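Local structure of probable oxidoreductase protein (Rhizobium etli, 4FB5) at residues His177-Asp183 / Arg281-Tyr287; Trp86-Ile90 / Glu109-Ala114. The protein probably works as a nucleotide-dependent oxidoreductase of the GFO/IDH/MocA family, joining an NAD-binding Rossmann domain to a C-terminal domain built on a large beta sheet. All coordinates share one frame; numbering follows the deposited sequence.

Contact 1: residues His177-Asp183 / Arg281-Tyr287; sequences HVRVEMD and RIALQIY
His177-Asp183 and Arg281-Tyr287 pair as antiparallel strands over their whole length, at 176° to each other. In the four hydrogen-bonded pairs, His177 with Tyr287, Arg179 with Gln285, Glu181 with Ala283 and Asp183 with Arg281, each residue gives its N-H to the other's carbonyl; Arg179 N to Gln285 O is 2.9 Å and nearly straight. In the non-hydrogen-bonded pairs between them, CA-H groups lean on carbonyls, as Leu284 CA does on Arg179 O.

Val178, Val180, Met182, Ile282, Leu284 and Ile286 form the apolar face. Val180 and Leu284 lie side by side and meet through CG2 and CD1; selenomethionine Met182 sets its SE 4.1 Å from Ile282 CG1. Helix 206-221 packs on this face through Phe210, Pro214 and Leu218.

The other face is largely polar, with Ala283 among its residues. Arg281, extended with CG anti to the backbone N (chi1 168°), runs its guanidinium above Ala283 CB, 3.6 Å below the plane. Glu181 OE1 forms a salt bridge with Arg281 NH2, and Asp183 OD2, in the guanidinium plane, makes a weaker one with NE at 3.4 Å; Asp296 takes NH1. Arg179 NE donates to His177 NE2 at 2.9 Å, which aims the guanidinium, and Tyr287 CE2 stands over one of its faces.

Arg179 reaches Asp183 and Glu181 of the second subunit, whose Arg179 returns both bridges, while Tyr287 OH bonds Arg278 of that subunit. One face thus closes on the chain's own helix; the other is likely to let largely buried arginine and acid charges offset one another across the subunit interface.

Contact 2: residues Trp86-Ile90 / Glu109-Ala114; sequences WRALI and EMAIAA
Trp86 lays one face of its indole against selenomethionine Met110 and turns the rim of its six-membered ring to Ala113. Met110 CG stands 3.8 Å from the centroid of that ring, 9° off the normal, a CH-pi contact. The chain then runs on, extended, across the bicycle: SE lies over the five-membered ring, 4.5 Å from its centroid, a Met-aromatic contact, and CE ends near NE1. Ala113 CB sits at the edge, 3.8 Å from CZ3. Trp86 CG stands between the backbone N and the carbonyl carbon (chi1 58°), and from there the ring extends toward helix 107-116; its opposite face carries CG of Arg87. With only the methyl of an alanine at Trp86, the Met110 side chain would probably lose the surface it lies on and be free to turn, and a gap would open between the helices.

Ile90, one turn on, supplies the second wedge. Its CD1 approaches the backbone of the other helix, 3.5 Å from Met110 O and 3.6 Å from Ala114 N, and touches the CB atoms of Ala113 and Ala114. Those small alanines let the isoleucine come this close, although the segment axes stay 10.0 Å apart at an angle of 31°.

At the outer margin Arg87 NH2 and Glu109 OE2 are 3.8 Å apart, a long salt bridge of charges alone, the oxygen well out of the guanidinium plane.

Leu89 packs on strand 58-63, and Ala111 and Ala114 on Val121 of strand 120-123. Two neighbouring helices thus pack side by side, running roughly the same way over a parallel sheet, as in the Rossmann fold of the NAD-binding family to which this region belongs.

How the contacts relate
From the N terminus the chain first builds the parallel sheet, and contact 2 comes early: Trp86-Ile90 and Glu109-Ala114 enclose 18 residues that include strand 97-100, a short closure within the Rossmann region. The chain then adds strands 120-123 and 148-150 before entering the C-terminal region, where His177-Asp183 opens contact 1. Its partner, Arg281-Tyr287, follows only after 97 residues, including helix 206-221 and several strands, so this closure brings together, as neighbouring strands of the large mixed sheet, segments far apart in sequence. The contacts are in series, neither nested nor crossed. The centres of contact 1 and contact 2 lie about 37 Å apart, on opposite sides of the chain's centre.

Contact 1: residues His177-Asp183 / Arg281-Tyr287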
loop_
_atom_site.group_PDB
_atom_site.type_symbol
_atom_site.label_atom_id
_atom_site.label_comp_id
_atom_site.label_asym_id
_atom_site.label_seq_id
_atom_site.Cartn_x
_atom_site.Cartn_y
_atom_site.Cartn_z
ATOM N N HIS A 177 8.301 -22.723 2.935
ATOM C CA HIS A 177 7.499 -22.461 1.743
ATOM C C HIS A 177 7.915 -21.209 0.977
ATOM O O HIS A 177 8.291 -20.189 1.555
ATOM C CB HIS A 177 6.072 -22.293 2.180
ATOM C CG HIS A 177 5.107 -22.098 1.065
ATOM N ND1 HIS A 177 5.196 -22.777 -0.126
ATOM C CD2 HIS A 177 3.982 -21.347 0.984
ATOM C CE1 HIS A 177 4.184 -22.436 -0.904
ATOM N NE2 HIS A 177 3.427 -21.575 -0.251
ATOM N N VAL A 178 7.843 -21.261 -0.333
ATOM C CA VAL A 178 8.206 -20.084 -1.112
ATOM C C VAL A 178 7.291 -19.901 -2.296
ATOM O O VAL A 178 7.072 -20.840 -3.009
ATOM C CB VAL A 178 9.638 -20.156 -1.631
ATOM C CG1 VAL A 178 9.912 -18.989 -2.571
ATOM C CG2 VAL A 178 10.607 -20.183 -0.476
ATOM N N ARG A 179 6.795 -18.676 -2.484
ATOM C CA ARG A 179 5.933 -18.268 -3.606
ATOM C C ARG A 179 6.643 -17.257 -4.487
ATOM O O ARG A 179 7.288 -16.358 -3.960
ATOM C CB ARG A 179 4.681 -17.622 -3.048
ATOM C CG ARG A 179 3.764 -18.656 -2.537
ATOM C CD ARG A 179 2.699 -18.067 -1.673
ATOM N NE ARG A 179 2.051 -19.034 -0.780
ATOM C CZ ARG A 179 1.063 -18.716 0.058
ATOM N NH1 ARG A 179 0.634 -17.457 0.110
ATOM N NH2 ARG A 179 0.505 -19.626 0.875
ATOM N N VAL A 180 6.497 -17.340 -5.811
ATOM C CA VAL A 180 7.205 -16.391 -6.723
ATOM C C VAL A 180 6.430 -16.070 -7.973
ATOM O O VAL A 180 6.092 -16.978 -8.679
ATOM C CB VAL A 180 8.544 -16.964 -7.169
ATOM C CG1 VAL A 180 9.231 -16.004 -8.045
ATOM C CG2 VAL A 180 9.374 -17.106 -5.998
ATOM N N GLU A 181 6.138 -14.812 -8.278
ATOM C CA GLU A 181 5.211 -14.530 -9.393
ATOM C C GLU A 181 5.933 -13.669 -10.347
ATOM O O GLU A 181 6.479 -12.668 -9.929
ATOM C CB GLU A 181 3.958 -13.768 -8.943
ATOM C CG GLU A 181 2.928 -14.575 -8.085
ATOM C CD GLU A 181 1.927 -13.681 -7.258
ATOM O OE1 GLU A 181 1.384 -12.685 -7.809
ATOM O OE2 GLU A 181 1.655 -13.966 -6.056
HETATM N N MSE A 182 5.969 -14.010 -11.623
HETATM C CA MSE A 182 6.432 -13.003 -12.583
HETATM C C MSE A 182 5.406 -12.664 -13.640
HETATM O O MSE A 182 5.108 -13.508 -14.498
HETATM C CB MSE A 182 7.787 -13.306 -13.235
HETATM C CG MSE A 182 8.172 -12.209 -14.230
HETATM SE SE MSE A 182 10.041 -12.249 -14.726
HETATM C CE MSE A 182 10.314 -10.599 -15.778
ATOM N N ASP A 183 4.903 -11.422 -13.574
ATOM C CA ASP A 183 3.848 -10.954 -14.475
ATOM C C ASP A 183 4.090 -9.640 -15.241
ATOM O O ASP A 183 4.626 -8.642 -14.699
ATOM C CB ASP A 183 2.534 -10.851 -13.738
ATOM C CG ASP A 183 2.324 -11.975 -12.790
ATOM O OD1 ASP A 183 2.491 -13.164 -13.199
ATOM O OD2 ASP A 183 1.978 -11.673 -11.613
ATOM N N ARG A 281 6.146 -6.883 -12.658
ATOM C CA ARG A 281 5.962 -7.464 -11.352
ATOM C C ARG A 281 6.768 -8.748 -11.199
ATOM O O ARG A 281 6.681 -9.652 -12.034
ATOM C CB ARG A 281 4.498 -7.783 -11.118
ATOM C CG ARG A 281 4.216 -8.675 -9.875
ATOM C CD ARG A 281 2.724 -8.670 -9.669
ATOM N NE ARG A 281 2.179 -9.710 -8.811
ATOM C CZ ARG A 281 1.900 -9.518 -7.528
ATOM N NH1 ARG A 281 2.116 -8.327 -6.965
ATOM N NH2 ARG A 281 1.396 -10.511 -6.811
ATOM N N ILE A 282 7.513 -8.839 -10.111
ATOM C CA ILE A 282 8.060 -10.095 -9.665
ATOM C C ILE A 282 7.757 -10.082 -8.206
ATOM O O ILE A 282 8.240 -9.180 -7.501
ATOM C CB ILE A 282 9.577 -10.094 -9.803
ATOM C CG1 ILE A 282 9.946 -9.988 -11.284
ATOM C CG2 ILE A 282 10.142 -11.312 -9.146
ATOM C CD1 ILE A 282 11.425 -9.932 -11.576
ATOM N N ALA A 283 6.951 -11.020 -7.742
ATOM C CA ALA A 283 6.523 -10.974 -6.349
ATOM C C ALA A 283 7.020 -12.208 -5.677
ATOM O O ALA A 283 6.770 -13.342 -6.106
ATOM C CB ALA A 283 5.022 -10.878 -6.221
ATOM N N LEU A 284 7.735 -11.997 -4.607
ATOM C CA LEU A 284 8.358 -13.102 -3.941
ATOM C C LEU A 284 7.934 -13.120 -2.493
ATOM O O LEU A 284 8.013 -12.097 -1.827
ATOM C CB LEU A 284 9.842 -12.930 -4.105
ATOM C CG LEU A 284 10.785 -13.764 -3.286
ATOM C CD1 LEU A 284 10.625 -15.166 -3.719
ATOM C CD2 LEU A 284 12.186 -13.249 -3.605
ATOM N N GLN A 285 7.407 -14.249 -2.036
ATOM C CA GLN A 285 7.059 -14.414 -0.626
ATOM C C GLN A 285 7.805 -15.613 -0.065
ATOM O O GLN A 285 7.787 -16.692 -0.653
ATOM C CB GLN A 285 5.557 -14.602 -0.406
ATOM C CG GLN A 285 4.658 -13.593 -1.122
ATOM C CD GLN A 285 3.202 -14.106 -1.225
ATOM O OE1 GLN A 285 2.722 -14.495 -2.320
ATOM N NE2 GLN A 285 2.500 -14.137 -0.070
ATOM N N ILE A 286 8.485 -15.419 1.058
ATOM C CA ILE A 286 9.290 -16.479 1.672
ATOM C C ILE A 286 8.832 -16.795 3.086
ATOM O O ILE A 286 8.733 -15.917 3.890
ATOM C CB ILE A 286 10.722 -16.071 1.773
ATOM C CG1 ILE A 286 11.224 -15.544 0.432
ATOM C CG2 ILE A 286 11.535 -17.242 2.268
ATOM C CD1 ILE A 286 12.555 -14.787 0.571
ATOM N N TYR A 287 8.570 -18.044 3.414
ATOM C CA TYR A 287 8.022 -18.325 4.745
ATOM C C TYR A 287 8.889 -19.318 5.512
ATOM O O TYR A 287 9.149 -20.439 5.018
ATOM C CB TYR A 287 6.580 -18.802 4.680
ATOM C CG TYR A 287 5.603 -17.795 4.124
ATOM C CD1 TYR A 287 5.096 -16.778 4.902
ATOM C CD2 TYR A 287 5.152 -17.887 2.831
ATOM C CE1 TYR A 287 4.184 -15.848 4.370
ATOM C CE2 TYR A 287 4.261 -16.968 2.296
ATOM C CZ TYR A 287 3.778 -15.957 3.066
ATOM O OH TYR A 287 2.872 -15.046 2.529
#

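Contact 2: residues Trp86-Ile90 / Glu109-Ala114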
loop_
_atom_site.group_PDB
_atom_site.type_symbol
_atom_site.label_atom_id
_atom_site.label_comp_id
_atom_site.label_asym_id
_atom_site.label_seq_id
_atom_site.Cartn_x
_atom_site.Cartn_y
_atom_site.Cartn_z
ATOM N N TRP A 86 29.698 -9.284 -37.296
ATOM C CA TRP A 86 30.003 -9.541 -35.903
ATOM C C TRP A 86 31.174 -10.485 -35.721
ATOM O O TRP A 86 31.878 -10.401 -34.709
ATOM C CB TRP A 86 28.793 -10.075 -35.174
ATOM C CG TRP A 86 28.228 -11.312 -35.736
ATOM C CD1 TRP A 86 27.253 -11.409 -36.688
ATOM C CD2 TRP A 86 28.552 -12.650 -35.350
ATOM N NE1 TRP A 86 26.955 -12.735 -36.926
ATOM C CE2 TRP A 86 27.744 -13.516 -36.120
ATOM C CE3 TRP A 86 29.445 -13.202 -34.427
ATOM C CZ2 TRP A 86 27.809 -14.904 -36.000
ATOM C CZ3 TRP A 86 29.510 -14.576 -34.307
ATOM C CH2 TRP A 86 28.694 -15.415 -35.088
ATOM N N ARG A 87 31.381 -11.380 -36.687
ATOM C CA ARG A 87 32.554 -12.244 -36.661
ATOM C C ARG A 87 33.833 -11.405 -36.731
ATOM O O ARG A 87 34.899 -11.868 -36.344
ATOM C CB ARG A 87 32.512 -13.291 -37.774
ATOM C CG ARG A 87 31.440 -14.337 -37.586
ATOM C CD ARG A 87 30.995 -14.939 -38.901
ATOM N NE ARG A 87 29.557 -15.197 -38.895
ATOM C CZ ARG A 87 28.945 -16.146 -39.603
ATOM N NH1 ARG A 87 29.640 -16.971 -40.385
ATOM N NH2 ARG A 87 27.628 -16.279 -39.532
ATOM N N ALA A 88 33.699 -10.161 -37.194
ATOM C CA ALA A 88 34.809 -9.200 -37.258
ATOM C C ALA A 88 35.086 -8.555 -35.901
ATOM O O ALA A 88 36.242 -8.447 -35.475
ATOM C CB ALA A 88 34.530 -8.137 -38.308
ATOM N N LEU A 89 34.018 -8.121 -35.231
ATOM C CA LEU A 89 34.094 -7.664 -33.844
ATOM C C LEU A 89 34.771 -8.716 -32.963
ATOM O O LEU A 89 35.693 -8.415 -32.197
ATOM C CB LEU A 89 32.685 -7.385 -33.326
ATOM C CG LEU A 89 32.560 -6.726 -31.945
ATOM C CD1 LEU A 89 31.283 -5.907 -31.849
ATOM C CD2 LEU A 89 32.639 -7.748 -30.797
ATOM N N ILE A 90 34.294 -9.950 -33.096
ATOM C CA ILE A 90 34.804 -11.095 -32.365
ATOM C C ILE A 90 36.236 -11.400 -32.734
ATOM O O ILE A 90 36.998 -11.913 -31.914
ATOM C CB ILE A 90 33.921 -12.322 -32.615
ATOM C CG1 ILE A 90 32.905 -12.450 -31.479
ATOM C CG2 ILE A 90 34.761 -13.610 -32.765
ATOM C CD1 ILE A 90 31.732 -13.383 -31.764
ATOM N N GLU A 109 25.566 -19.218 -31.281
ATOM C CA GLU A 109 26.522 -19.016 -32.369
ATOM C C GLU A 109 27.590 -18.008 -31.977
ATOM O O GLU A 109 28.791 -18.214 -32.154
ATOM C CB GLU A 109 25.751 -18.491 -33.570
ATOM C CG GLU A 109 26.031 -19.177 -34.912
ATOM C CD GLU A 109 25.261 -18.500 -36.069
ATOM O OE1 GLU A 109 24.252 -17.799 -35.776
ATOM O OE2 GLU A 109 25.665 -18.666 -37.255
HETATM N N MSE A 110 27.131 -16.927 -31.391
HETATM C CA MSE A 110 27.986 -15.811 -31.156
HETATM C C MSE A 110 28.831 -16.025 -29.929
HETATM O O MSE A 110 30.048 -15.859 -29.964
HETATM C CB MSE A 110 27.142 -14.559 -31.046
HETATM C CG MSE A 110 26.222 -14.362 -32.254
HETATM SE SE MSE A 110 25.452 -12.568 -32.259
HETATM C CE MSE A 110 24.513 -12.558 -33.979
ATOM N N ALA A 111 28.195 -16.423 -28.841
ATOM C CA ALA A 111 28.911 -16.614 -27.596
ATOM C C ALA A 111 30.057 -17.621 -27.774
ATOM O O ALA A 111 31.145 -17.458 -27.212
ATOM C CB ALA A 111 27.950 -17.073 -26.533
ATOM N N ILE A 112 29.786 -18.665 -28.550
ATOM C CA ILE A 112 30.770 -19.677 -28.878
ATOM C C ILE A 112 31.875 -19.104 -29.768
ATOM O O ILE A 112 33.063 -19.206 -29.439
ATOM C CB ILE A 112 30.124 -20.881 -29.543
ATOM C CG1 ILE A 112 29.288 -21.641 -28.508
ATOM C CG2 ILE A 112 31.193 -21.781 -30.127
ATOM C CD1 ILE A 112 28.438 -22.761 -29.073
ATOM N N ALA A 113 31.507 -18.472 -30.876
ATOM C CA ALA A 113 32.544 -17.882 -31.690
ATOM C C ALA A 113 33.362 -16.950 -30.808
ATOM O O ALA A 113 34.570 -16.854 -30.957
ATOM C CB ALA A 113 31.965 -17.160 -32.852
ATOM N N ALA A 114 32.723 -16.286 -29.859
ATOM C CA ALA A 114 33.446 -15.369 -28.993
ATOM C C ALA A 114 34.419 -16.120 -28.103
ATOM O O ALA A 114 35.606 -15.792 -28.040
ATOM C CB ALA A 114 32.482 -14.546 -28.155
#